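Local coordinates for iron uptake protein A2 (Synechocystis sp., PDB 2VP1) that binds ferric iron in the periplasm and probably hands it to an ABC transporter that imports the metal, at residues 41-46 against 84-89; 177-182 against 322-327; 294-299 against 306-311. All coordinates share one frame; numbering follows the deposited sequence.

Interaction 1. Residues 41-46 against 84-89; sequences SRHYNT and FTVDAG. With FE (Fe (III) ion), chain C.
Val-86 packs against both iron ligands of 41-46. Its CG2 lies 4.1 Å from His-43 CE1, the two side chains crossing at about a right angle, while its CG1 comes to 4.0 Å from the Tyr-44 OH. The two methyls divide in this way because CG1 is turned anti to the carbonyl carbon (chi1 -72°), with CG2 between the backbone N and that carbon. Beside this valine the iron(III) ion is bound by His-43 NE2 at 2.2 Å and by Tyr-44 OH at 2.0 Å; the phenol oxygens of Tyr-169, Tyr-225 and Tyr-226 complete the five protein ligands. Tyr-44 OH has a further polar partner in Arg-129.

Behind the ligands runs Arg-42. Its CG touches Val-86 CG1 at 3.6 Å, and its CD lies over a face of the Phe-84 ring in a CH-pi contact, 3.7 Å from the centroid and 17° off the normal. A bend at chi3 carries the guanidinium past this ring so that one of its faces takes Tyr-44 CE2, near the rim of the group. Salt bridges to Asp-47 and Glu-300 fix the rotation of the guanidinium, making Arg-42 a second-shell support for the tyrosine.

Farther out, the backbone sets the spacing: Ser-41 N donates to Phe-84 O at 3.0 Å, nearly straight at 163°, continuing the parallel pairing of strands 35-40 and 82-85 one residue beyond the first. Directly after Val-86, Asp-87 is the N-cap of helix 88-96, its OD1 accepting from Gly-89 N. Two parallel neighbours in a mixed sheet thus end in loops beside the metal, one giving ligands and the other the valine packed on them, the arrangement of a periplasmic binding protein that holds ferric iron in its cleft through a cluster of tyrosines.

Interaction 2. Residues 177-182 against 322-327; sequences RIAIHG and DPLNVS
Leu-324 supplies the apolar part of this contact, meeting the last turn of helix 168-181 with both methyls. CD2 lies against two side chains at once, 4.0 Å from Ala-179 CB and equally far from Ile-180 CD1, while CD1 comes to 4.1 Å from Ile-180 CG1. With CG anti to the backbone N (chi1 -159°), the leucine reaches from the loop toward the helix. The same Ile-180 CD1 also approaches Asp-322 OD2, at 3.6 Å, the two side chains coming from opposite directions.

Asp-322 also holds its own loop. Its OD1 accepts from Leu-324 N at 2.7 Å, nearly along the C-O axis, and so closes an Asx turn, consistent with the way Leu-324 is presented to the helix in the stretch that leads to helix 327-331.

The charged contacts across the segments are looser. Arg-177 NH1 stands 4.3 Å from Asp-322 OD2, too far for a salt bridge; Arg-177 is paired with Glu-149 through NE, and Asp-322 OD2 with Arg-257. Were Asp-322 an alanine, Arg-257 would probably lose its carboxylate mate and Leu-324 N its acceptor, and the turn would be set free to shift.

Interaction 3. Residues 294-299 against 306-311; sequences FAEGNN and GVPIDP
Glu-296 and Asp-310 bring the two backbones to their closest approach, 5.5 Å between CA atoms, where helix 288-296 ends and the loop 306-310 passes on its way into helix 311-314. No direct hydrogen bond joins the segments. A water bridges them instead, donating to Ala-295 O at 2.6 Å and accepting from Asp-310 N at 2.9 Å, and so serves one carbonyl near the end of the first helix and one amide at the start of the next. Past the helix the chain turns back through Asn-299, whose backbone takes a left-handed conformation with phi 61°.

Among the side chains, Ala-295 makes the apolar contact: its CB lies 4.0 Å from Val-307 CG2 and 3.8 Å from the Pro-308 carbonyl oxygen. Asp-310 points into the contact from its own side. Its CB sits 3.5 Å from Ala-295 O, and its OD2 lies 3.8 Å from the aliphatic CG of Glu-296, the two carboxylate planes being 78° apart. A chi1 of -178° swings the Asp-310 side chain away from its own N, and it lies beside that of Asn-299, both pointing the same way with their flat ends steeply inclined; Asp-310 OD2 stands 4.1 Å from Asn-299 OD1.

Lys-232 serves both oxygens: its NZ makes a salt bridge with Asp-310 OD2 and a hydrogen bond with Asn-299 OD1. The other carboxylate oxygen, OD1, caps helix 311-314 by accepting from Val-312 N. This ammonium group and the helix N-terminus would both favour a charged Asp-310 despite the nearby Glu-296. Since Lys-232 is the last residue of helix 224-232, near whose start stand the iron ligands Tyr-225 and Tyr-226, the polar end of the contact ties both segments to the element carrying those ligands.

Overall arrangement
Interaction 1 is the buried one, about 8 Å from the centre of the chain, whereas the centres of interactions 2 and 3 lie some 15 to 16 Å out. Interaction 1 touches both: Ala-88 packs on Val-326 of interaction 2, and Arg-42 and Tyr-44 meet Phe-294 and Asn-298 of interaction 3. Interactions 2 and 3 stay about 14 Å apart at their nearest atoms. Interaction 2 lies on the helix bearing Tyr-169, while interaction 3 only touches the helix bearing Tyr-225 and Tyr-226, in part through Lys-232. Chemistry follows place: metal coordination and CH-pi packing inside, a small aliphatic patch with an Asx turn at the surface, and a water bridge in the partly buried contact.

Interaction 1. Residues 41-46 against 84-89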
ATOM      1  N   SER A  41     -11.326  -1.489  -1.866  1.00 15.22           N
ATOM      2  CA  SER A  41     -10.304  -2.465  -2.244  1.00 15.46           C
ATOM      3  C   SER A  41      -9.430  -2.853  -1.044  1.00 15.43           C
ATOM      4  O   SER A  41      -8.505  -3.646  -1.197  1.00 15.79           O
ATOM      5  CB  SER A  41      -9.450  -1.981  -3.419  1.00 15.45           C
ATOM      6  OG  SER A  41      -8.330  -1.214  -2.979  1.00 16.33           O
ATOM      7  N   ARG A  42      -9.714  -2.301   0.138  1.00 15.03           N
ATOM      8  CA  ARG A  42      -9.044  -2.755   1.365  1.00 15.40           C
ATOM      9  C   ARG A  42      -9.345  -4.238   1.658  1.00 15.33           C
ATOM     10  O   ARG A  42     -10.361  -4.770   1.212  1.00 15.85           O
ATOM     11  CB  ARG A  42      -9.409  -1.870   2.566  1.00 15.48           C
ATOM     12  CG  ARG A  42      -8.641  -0.556   2.617  1.00 15.76           C
ATOM     13  CD  ARG A  42      -9.002   0.242   3.833  1.00 15.89           C
ATOM     14  NE  ARG A  42      -8.389  -0.296   5.045  1.00 17.91           N
ATOM     15  CZ  ARG A  42      -7.307   0.211   5.634  1.00 18.42           C
ATOM     16  NH1 ARG A  42      -6.710   1.279   5.124  1.00 19.83           N
ATOM     17  NH2 ARG A  42      -6.817  -0.344   6.739  1.00 17.27           N
ATOM     18  N   HIS A  43      -8.463  -4.899   2.395  1.00 15.03           N
ATOM     19  CA  HIS A  43      -8.562  -6.347   2.591  1.00 15.21           C
ATOM     20  C   HIS A  43      -8.159  -6.781   4.006  1.00 15.72           C
ATOM     21  O   HIS A  43      -7.359  -7.703   4.183  1.00 15.78           O
ATOM     22  CB  HIS A  43      -7.682  -7.077   1.564  1.00 14.95           C
ATOM     23  CG  HIS A  43      -6.353  -6.422   1.340  1.00 13.32           C
ATOM     24  ND1 HIS A  43      -6.072  -5.681   0.215  1.00 13.14           N
ATOM     25  CD2 HIS A  43      -5.243  -6.363   2.111  1.00 12.24           C
ATOM     26  CE1 HIS A  43      -4.841  -5.207   0.291  1.00 11.79           C
ATOM     27  NE2 HIS A  43      -4.314  -5.607   1.431  1.00 11.84           N
ATOM     28  N   TYR A  44      -8.710  -6.114   5.008  1.00 16.29           N
ATOM     29  CA  TYR A  44      -8.349  -6.385   6.385  1.00 17.35           C
ATOM     30  C   TYR A  44      -9.608  -6.649   7.164  1.00 18.19           C
ATOM     31  O   TYR A  44     -10.460  -5.774   7.274  1.00 18.37           O
ATOM     32  CB  TYR A  44      -7.579  -5.207   6.980  1.00 17.23           C
ATOM     33  CG  TYR A  44      -6.512  -4.707   6.055  1.00 16.96           C
ATOM     34  CD1 TYR A  44      -5.334  -5.439   5.859  1.00 17.46           C
ATOM     35  CD2 TYR A  44      -6.689  -3.523   5.335  1.00 16.70           C
ATOM     36  CE1 TYR A  44      -4.345  -4.987   4.976  1.00 17.65           C
ATOM     37  CE2 TYR A  44      -5.715  -3.067   4.448  1.00 17.27           C
ATOM     38  CZ  TYR A  44      -4.543  -3.800   4.283  1.00 17.10           C
ATOM     39  OH  TYR A  44      -3.573  -3.346   3.426  1.00 17.27           O
ATOM     40  N   ASN A  45      -9.732  -7.872   7.672  1.00 19.41           N
ATOM     41  CA  ASN A  45     -10.892  -8.274   8.462  1.00 20.56           C
ATOM     42  C   ASN A  45     -11.153  -7.393   9.693  1.00 21.28           C
ATOM     43  O   ASN A  45     -12.301  -7.209  10.080  1.00 21.81           O
ATOM     44  CB  ASN A  45     -10.852  -9.772   8.801  1.00 20.56           C
ATOM     45  CG  ASN A  45     -11.330 -10.649   7.627  1.00 21.66           C
ATOM     46  OD1 ASN A  45     -12.139 -10.215   6.810  1.00 23.86           O
ATOM     47  ND2 ASN A  45     -10.834 -11.879   7.549  1.00 21.89           N
ATOM     48  N   THR A  46     -10.104  -6.803  10.268  1.00 22.06           N
ATOM     49  CA  THR A  46     -10.271  -5.895  11.404  1.00 22.39           C
ATOM     50  C   THR A  46     -10.889  -4.546  10.990  1.00 23.18           C
ATOM     51  O   THR A  46     -11.188  -3.696  11.852  1.00 23.41           O
ATOM     52  CB  THR A  46      -8.938  -5.641  12.142  1.00 22.45           C
ATOM     53  OG1 THR A  46      -8.040  -4.933  11.275  1.00 22.34           O
ATOM     54  CG2 THR A  46      -8.307  -6.963  12.645  1.00 21.23           C
ATOM     55  N   PHE A  84     -12.569   3.731  -1.468  1.00 12.74           N
ATOM     56  CA  PHE A  84     -11.504   3.581  -0.490  1.00 12.76           C
ATOM     57  C   PHE A  84     -10.513   2.549  -1.033  1.00 12.97           C
ATOM     58  O   PHE A  84     -10.848   1.361  -1.151  1.00 13.15           O
ATOM     59  CB  PHE A  84     -12.110   3.081   0.820  1.00 12.44           C
ATOM     60  CG  PHE A  84     -11.262   3.329   2.030  1.00 12.36           C
ATOM     61  CD1 PHE A  84     -10.008   3.906   1.927  1.00 12.32           C
ATOM     62  CD2 PHE A  84     -11.722   2.958   3.292  1.00 12.20           C
ATOM     63  CE1 PHE A  84      -9.239   4.133   3.058  1.00 11.51           C
ATOM     64  CE2 PHE A  84     -10.948   3.180   4.423  1.00 11.36           C
ATOM     65  CZ  PHE A  84      -9.707   3.766   4.301  1.00 10.73           C
ATOM     66  N   THR A  85      -9.310   2.998  -1.381  1.00 12.94           N
ATOM     67  CA  THR A  85      -8.314   2.103  -1.988  1.00 13.02           C
ATOM     68  C   THR A  85      -7.134   1.904  -1.045  1.00 13.04           C
ATOM     69  O   THR A  85      -7.109   2.473   0.047  1.00 13.45           O
ATOM     70  CB  THR A  85      -7.819   2.614  -3.391  1.00 13.20           C
ATOM     71  OG1 THR A  85      -6.872   3.680  -3.230  1.00 11.98           O
ATOM     72  CG2 THR A  85      -8.987   3.071  -4.268  1.00 12.34           C
ATOM     73  N   VAL A  86      -6.178   1.080  -1.448  1.00 13.10           N
ATOM     74  CA  VAL A  86      -4.923   0.941  -0.701  1.00 13.26           C
ATOM     75  C   VAL A  86      -3.761   1.421  -1.542  1.00 13.98           C
ATOM     76  O   VAL A  86      -2.624   1.072  -1.284  1.00 14.01           O
ATOM     77  CB  VAL A  86      -4.632  -0.508  -0.232  1.00 12.79           C
ATOM     78  CG1 VAL A  86      -5.553  -0.902   0.885  1.00 12.16           C
ATOM     79  CG2 VAL A  86      -4.700  -1.501  -1.393  1.00 12.25           C
ATOM     80  N   ASP A  87      -4.047   2.241  -2.543  1.00 15.11           N
ATOM     81  CA  ASP A  87      -3.025   2.642  -3.489  1.00 16.08           C
ATOM     82  C   ASP A  87      -3.290   4.020  -4.064  1.00 16.75           C
ATOM     83  O   ASP A  87      -4.321   4.256  -4.686  1.00 17.33           O
ATOM     84  CB  ASP A  87      -2.940   1.616  -4.616  1.00 16.17           C
ATOM     85  CG  ASP A  87      -2.127   2.104  -5.790  1.00 16.68           C
ATOM     86  OD1 ASP A  87      -1.003   2.601  -5.586  1.00 18.07           O
ATOM     87  OD2 ASP A  87      -2.609   1.984  -6.928  1.00 17.87           O
ATOM     88  N   ALA A  88      -2.335   4.921  -3.873  1.00 17.70           N
ATOM     89  CA  ALA A  88      -2.408   6.270  -4.420  1.00 18.40           C
ATOM     90  C   ALA A  88      -2.491   6.259  -5.948  1.00 19.08           C
ATOM     91  O   ALA A  88      -3.068   7.183  -6.542  1.00 19.64           O
ATOM     92  CB  ALA A  88      -1.203   7.087  -3.963  1.00 18.40           C
ATOM     93  N   GLY A  89      -1.909   5.236  -6.582  1.00 19.13           N
ATOM     94  CA  GLY A  89      -1.964   5.108  -8.036  1.00 19.68           C
ATOM     95  C   GLY A  89      -3.393   5.003  -8.551  1.00 20.39           C
ATOM     96  O   GLY A  89      -3.819   5.761  -9.435  1.00 20.07           O
TER
HETATM   97 FE    FE C1347      -2.582  -4.636   2.281  1.00 16.51          FE

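Interaction 2. Residues 177-182 against 322-327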
ATOM      1  N   ARG A 177       9.813   3.601  -9.652  1.00 16.88           N
ATOM      2  CA  ARG A 177      11.128   3.328 -10.227  1.00 17.19           C
ATOM      3  C   ARG A 177      11.302   3.942 -11.609  1.00 17.55           C
ATOM      4  O   ARG A 177      12.346   4.532 -11.875  1.00 17.74           O
ATOM      5  CB  ARG A 177      11.465   1.821 -10.193  1.00 16.98           C
ATOM      6  CG  ARG A 177      12.252   1.395  -8.922  1.00 16.48           C
ATOM      7  CD  ARG A 177      11.554   1.891  -7.662  1.00 14.71           C
ATOM      8  NE  ARG A 177      12.470   2.405  -6.660  1.00 14.36           N
ATOM      9  CZ  ARG A 177      12.109   3.224  -5.677  1.00 14.69           C
ATOM     10  NH1 ARG A 177      12.998   3.647  -4.797  1.00 14.02           N
ATOM     11  NH2 ARG A 177      10.858   3.632  -5.573  1.00 15.59           N
ATOM     12  N   ILE A 178      10.280   3.830 -12.469  1.00 17.97           N
ATOM     13  CA  ILE A 178      10.328   4.446 -13.805  1.00 18.38           C
ATOM     14  C   ILE A 178      10.397   5.972 -13.679  1.00 18.88           C
ATOM     15  O   ILE A 178      11.179   6.630 -14.369  1.00 19.42           O
ATOM     16  CB  ILE A 178       9.111   4.077 -14.718  1.00 18.35           C
ATOM     17  CG1 ILE A 178       8.972   2.564 -14.909  1.00 18.57           C
ATOM     18  CG2 ILE A 178       9.223   4.782 -16.084  1.00 18.02           C
ATOM     19  CD1 ILE A 178       7.677   2.134 -15.632  1.00 17.83           C
ATOM     20  N   ALA A 179       9.570   6.529 -12.800  1.00 19.00           N
ATOM     21  CA  ALA A 179       9.592   7.962 -12.531  1.00 19.32           C
ATOM     22  C   ALA A 179      11.012   8.449 -12.232  1.00 19.23           C
ATOM     23  O   ALA A 179      11.445   9.457 -12.758  1.00 19.24           O
ATOM     24  CB  ALA A 179       8.631   8.309 -11.369  1.00 19.03           C
ATOM     25  N   ILE A 180      11.731   7.680 -11.426  1.00 19.63           N
ATOM     26  CA  ILE A 180      12.961   8.102 -10.763  1.00 20.28           C
ATOM     27  C   ILE A 180      14.223   7.762 -11.571  1.00 20.12           C
ATOM     28  O   ILE A 180      15.185   8.518 -11.547  1.00 19.96           O
ATOM     29  CB  ILE A 180      13.013   7.471  -9.332  1.00 20.24           C
ATOM     30  CG1 ILE A 180      12.051   8.200  -8.403  1.00 22.04           C
ATOM     31  CG2 ILE A 180      14.375   7.547  -8.717  1.00 21.74           C
ATOM     32  CD1 ILE A 180      11.507   7.328  -7.243  1.00 23.92           C
ATOM     33  N   HIS A 181      14.201   6.630 -12.281  1.00 20.26           N
ATOM     34  CA  HIS A 181      15.380   6.079 -12.965  1.00 20.31           C
ATOM     35  C   HIS A 181      15.218   6.045 -14.476  1.00 20.54           C
ATOM     36  O   HIS A 181      16.198   5.897 -15.213  1.00 20.71           O
ATOM     37  CB  HIS A 181      15.674   4.650 -12.485  1.00 20.37           C
ATOM     38  CG  HIS A 181      15.952   4.540 -11.016  1.00 21.31           C
ATOM     39  ND1 HIS A 181      16.705   5.469 -10.322  1.00 22.71           N
ATOM     40  CD2 HIS A 181      15.587   3.602 -10.110  1.00 20.83           C
ATOM     41  CE1 HIS A 181      16.779   5.112  -9.052  1.00 22.17           C
ATOM     42  NE2 HIS A 181      16.117   3.978  -8.899  1.00 21.16           N
ATOM     43  N   GLY A 182      13.978   6.166 -14.936  1.00 20.66           N
ATOM     44  CA  GLY A 182      13.667   6.010 -16.349  1.00 20.61           C
ATOM     45  C   GLY A 182      13.366   4.557 -16.656  1.00 20.80           C
ATOM     46  O   GLY A 182      13.622   3.666 -15.833  1.00 20.78           O
ATOM     47  N   ASP A 322      10.494   7.991   0.648  1.00 22.11           N
ATOM     48  CA  ASP A 322      10.835   8.673  -0.598  1.00 22.10           C
ATOM     49  C   ASP A 322       9.941   9.919  -0.840  1.00 22.35           C
ATOM     50  O   ASP A 322       8.709   9.840  -0.737  1.00 22.53           O
ATOM     51  CB  ASP A 322      10.693   7.656  -1.737  1.00 21.99           C
ATOM     52  CG  ASP A 322      11.098   8.204  -3.092  1.00 22.98           C
ATOM     53  OD1 ASP A 322      10.457   9.150  -3.589  1.00 24.75           O
ATOM     54  OD2 ASP A 322      12.048   7.662  -3.687  1.00 24.30           O
ATOM     55  N   PRO A 323      10.556  11.072  -1.171  1.00 22.47           N
ATOM     56  CA  PRO A 323       9.796  12.329  -1.375  1.00 22.59           C
ATOM     57  C   PRO A 323       8.794  12.320  -2.551  1.00 22.30           C
ATOM     58  O   PRO A 323       7.787  13.037  -2.507  1.00 22.33           O
ATOM     59  CB  PRO A 323      10.895  13.365  -1.645  1.00 22.63           C
ATOM     60  CG  PRO A 323      12.058  12.543  -2.191  1.00 22.40           C
ATOM     61  CD  PRO A 323      12.003  11.273  -1.375  1.00 22.52           C
ATOM     62  N   LEU A 324       9.065  11.512  -3.576  1.00 21.56           N
ATOM     63  CA  LEU A 324       8.244  11.485  -4.795  1.00 21.15           C
ATOM     64  C   LEU A 324       6.766  11.812  -4.575  1.00 20.79           C
ATOM     65  O   LEU A 324       6.095  11.160  -3.774  1.00 21.05           O
ATOM     66  CB  LEU A 324       8.352  10.122  -5.502  1.00 20.86           C
ATOM     67  CG  LEU A 324       7.970  10.145  -6.989  1.00 20.26           C
ATOM     68  CD1 LEU A 324       9.018  10.907  -7.807  1.00 18.18           C
ATOM     69  CD2 LEU A 324       7.754   8.750  -7.541  1.00 20.42           C
ATOM     70  N   ASN A 325       6.263  12.807  -5.297  1.00 20.20           N
ATOM     71  CA  ASN A 325       4.832  13.058  -5.340  1.00 19.93           C
ATOM     72  C   ASN A 325       4.101  11.802  -5.779  1.00 19.56           C
ATOM     73  O   ASN A 325       4.410  11.231  -6.829  1.00 19.32           O
ATOM     74  CB  ASN A 325       4.494  14.198  -6.298  1.00 19.89           C
ATOM     75  CG  ASN A 325       3.104  14.773  -6.058  1.00 20.66           C
ATOM     76  OD1 ASN A 325       2.985  15.889  -5.584  1.00 21.83           O
ATOM     77  ND2 ASN A 325       2.051  14.012  -6.378  1.00 20.57           N
ATOM     78  N   VAL A 326       3.121  11.393  -4.979  1.00 19.18           N
ATOM     79  CA  VAL A 326       2.391  10.145  -5.221  1.00 18.82           C
ATOM     80  C   VAL A 326       1.539  10.171  -6.506  1.00 18.84           C
ATOM     81  O   VAL A 326       0.963   9.154  -6.906  1.00 19.05           O
ATOM     82  CB  VAL A 326       1.521   9.725  -3.995  1.00 18.66           C
ATOM     83  CG1 VAL A 326       2.396   9.466  -2.759  1.00 18.04           C
ATOM     84  CG2 VAL A 326       0.422  10.759  -3.706  1.00 18.16           C
ATOM     85  N   SER A 327       1.459  11.321  -7.160  1.00 18.36           N
ATOM     86  CA  SER A 327       0.761  11.365  -8.432  1.00 18.46           C
ATOM     87  C   SER A 327       1.519  10.560  -9.477  1.00 17.96           C
ATOM     88  O   SER A 327       0.907   9.975 -10.372  1.00 18.51           O
ATOM     89  CB  SER A 327       0.549  12.798  -8.911  1.00 18.37           C
ATOM     90  OG  SER A 327       1.771  13.344  -9.335  1.00 19.74           O
TER

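Interaction 3. Residues 294-299 against 306-311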
ATOM      1  N   PHE A 294      -6.153   2.505  12.687  1.00 20.91           N
ATOM      2  CA  PHE A 294      -5.190   2.267  11.630  1.00 20.72           C
ATOM      3  C   PHE A 294      -3.807   2.057  12.227  1.00 21.49           C
ATOM      4  O   PHE A 294      -3.064   1.170  11.784  1.00 21.66           O
ATOM      5  CB  PHE A 294      -5.139   3.431  10.647  1.00 20.42           C
ATOM      6  CG  PHE A 294      -6.367   3.574   9.777  1.00 19.13           C
ATOM      7  CD1 PHE A 294      -7.096   4.771   9.777  1.00 17.82           C
ATOM      8  CD2 PHE A 294      -6.778   2.536   8.942  1.00 17.30           C
ATOM      9  CE1 PHE A 294      -8.222   4.930   8.976  1.00 16.44           C
ATOM     10  CE2 PHE A 294      -7.905   2.683   8.131  1.00 17.17           C
ATOM     11  CZ  PHE A 294      -8.630   3.886   8.154  1.00 18.28           C
ATOM     12  N   ALA A 295      -3.472   2.867  13.240  1.00 21.91           N
ATOM     13  CA  ALA A 295      -2.175   2.789  13.930  1.00 22.23           C
ATOM     14  C   ALA A 295      -1.928   1.482  14.708  1.00 22.80           C
ATOM     15  O   ALA A 295      -0.884   0.848  14.547  1.00 22.41           O
ATOM     16  CB  ALA A 295      -1.991   3.991  14.844  1.00 21.92           C
ATOM     17  N   GLU A 296      -2.889   1.085  15.541  1.00 23.71           N
ATOM     18  CA  GLU A 296      -2.694  -0.001  16.513  1.00 24.79           C
ATOM     19  C   GLU A 296      -3.611  -1.217  16.289  1.00 24.85           C
ATOM     20  O   GLU A 296      -3.638  -2.154  17.098  1.00 25.07           O
ATOM     21  CB  GLU A 296      -2.838   0.548  17.948  1.00 24.82           C
ATOM     22  CG  GLU A 296      -1.832   1.680  18.283  1.00 26.19           C
ATOM     23  CD  GLU A 296      -2.115   2.402  19.603  1.00 26.07           C
ATOM     24  OE1 GLU A 296      -2.484   1.737  20.594  1.00 27.67           O
ATOM     25  OE2 GLU A 296      -1.950   3.642  19.647  1.00 27.57           O
ATOM     26  N   GLY A 297      -4.362  -1.197  15.190  1.00 25.02           N
ATOM     27  CA  GLY A 297      -5.237  -2.304  14.815  1.00 24.46           C
ATOM     28  C   GLY A 297      -4.819  -2.901  13.485  1.00 24.26           C
ATOM     29  O   GLY A 297      -4.953  -4.100  13.278  1.00 24.70           O
ATOM     30  N   ASN A 298      -4.329  -2.073  12.567  1.00 24.00           N
ATOM     31  CA  ASN A 298      -3.792  -2.598  11.310  1.00 23.51           C
ATOM     32  C   ASN A 298      -2.326  -2.232  11.080  1.00 23.01           C
ATOM     33  O   ASN A 298      -1.756  -2.552  10.025  1.00 22.87           O
ATOM     34  CB  ASN A 298      -4.650  -2.197  10.111  1.00 23.62           C
ATOM     35  CG  ASN A 298      -4.464  -3.131   8.931  1.00 24.10           C
ATOM     36  OD1 ASN A 298      -4.470  -4.353   9.087  1.00 25.44           O
ATOM     37  ND2 ASN A 298      -4.290  -2.562   7.742  1.00 24.53           N
ATOM     38  N   ASN A 299      -1.737  -1.563  12.072  1.00 22.06           N
ATOM     39  CA  ASN A 299      -0.297  -1.300  12.124  1.00 21.68           C
ATOM     40  C   ASN A 299       0.252  -0.477  10.963  1.00 21.36           C
ATOM     41  O   ASN A 299       1.437  -0.576  10.630  1.00 21.48           O
ATOM     42  CB  ASN A 299       0.481  -2.605  12.229  1.00 21.84           C
ATOM     43  CG  ASN A 299      -0.006  -3.472  13.340  1.00 22.00           C
ATOM     44  OD1 ASN A 299       0.193  -3.151  14.511  1.00 21.81           O
ATOM     45  ND2 ASN A 299      -0.645  -4.591  12.989  1.00 21.47           N
ATOM     46  N   GLY A 306      -1.509  13.941  16.566  1.00 31.12           N
ATOM     47  CA  GLY A 306      -2.355  13.631  17.724  1.00 30.95           C
ATOM     48  C   GLY A 306      -2.404  12.149  18.067  1.00 30.64           C
ATOM     49  O   GLY A 306      -2.935  11.762  19.119  1.00 30.60           O
ATOM     50  N   VAL A 307      -1.862  11.319  17.176  1.00 30.04           N
ATOM     51  CA  VAL A 307      -1.773   9.879  17.429  1.00 29.37           C
ATOM     52  C   VAL A 307      -0.373   9.341  17.161  1.00 28.91           C
ATOM     53  O   VAL A 307       0.226   9.617  16.120  1.00 28.70           O
ATOM     54  CB  VAL A 307      -2.895   9.057  16.701  1.00 29.14           C
ATOM     55  CG1 VAL A 307      -3.277   9.710  15.414  1.00 28.75           C
ATOM     56  CG2 VAL A 307      -2.472   7.603  16.452  1.00 29.66           C
ATOM     57  N   PRO A 308       0.171   8.611  18.144  1.00 28.76           N
ATOM     58  CA  PRO A 308       1.470   7.961  18.007  1.00 28.61           C
ATOM     59  C   PRO A 308       1.451   6.755  17.074  1.00 28.30           C
ATOM     60  O   PRO A 308       0.430   6.079  16.939  1.00 28.51           O
ATOM     61  CB  PRO A 308       1.781   7.502  19.440  1.00 28.81           C
ATOM     62  CG  PRO A 308       0.427   7.331  20.082  1.00 28.41           C
ATOM     63  CD  PRO A 308      -0.422   8.405  19.482  1.00 28.40           C
ATOM     64  N   ILE A 309       2.592   6.514  16.441  1.00 27.93           N
ATOM     65  CA  ILE A 309       2.889   5.273  15.741  1.00 27.49           C
ATOM     66  C   ILE A 309       2.946   4.153  16.777  1.00 27.29           C
ATOM     67  O   ILE A 309       3.439   4.375  17.882  1.00 27.59           O
ATOM     68  CB  ILE A 309       4.252   5.417  15.004  1.00 27.57           C
ATOM     69  CG1 ILE A 309       4.106   6.388  13.821  1.00 27.83           C
ATOM     70  CG2 ILE A 309       4.820   4.065  14.557  1.00 26.89           C
ATOM     71  CD1 ILE A 309       5.270   7.358  13.659  1.00 28.14           C
ATOM     72  N   ASP A 310       2.443   2.965  16.429  1.00 26.80           N
ATOM     73  CA  ASP A 310       2.479   1.804  17.322  1.00 26.44           C
ATOM     74  C   ASP A 310       3.913   1.511  17.781  1.00 26.42           C
ATOM     75  O   ASP A 310       4.841   1.586  16.965  1.00 26.47           O
ATOM     76  CB  ASP A 310       1.866   0.576  16.646  1.00 26.38           C
ATOM     77  CG  ASP A 310       1.832  -0.650  17.561  1.00 26.34           C
ATOM     78  OD1 ASP A 310       2.907  -1.213  17.874  1.00 27.78           O
ATOM     79  OD2 ASP A 310       0.726  -1.061  17.957  1.00 25.39           O
ATOM     80  N   PRO A 311       4.102   1.217  19.095  1.00 26.06           N
ATOM     81  CA  PRO A 311       5.437   0.946  19.653  1.00 25.73           C
ATOM     82  C   PRO A 311       6.205  -0.187  18.971  1.00 25.46           C
ATOM     83  O   PRO A 311       7.433  -0.088  18.820  1.00 25.07           O
ATOM     84  CB  PRO A 311       5.149   0.611  21.120  1.00 25.79           C
ATOM     85  CG  PRO A 311       3.845   1.307  21.412  1.00 25.99           C
ATOM     86  CD  PRO A 311       3.059   1.198  20.142  1.00 25.99           C
TER
HETATM   87  O   HOH W   1       1.255   2.206  13.900  1.00 14.08           O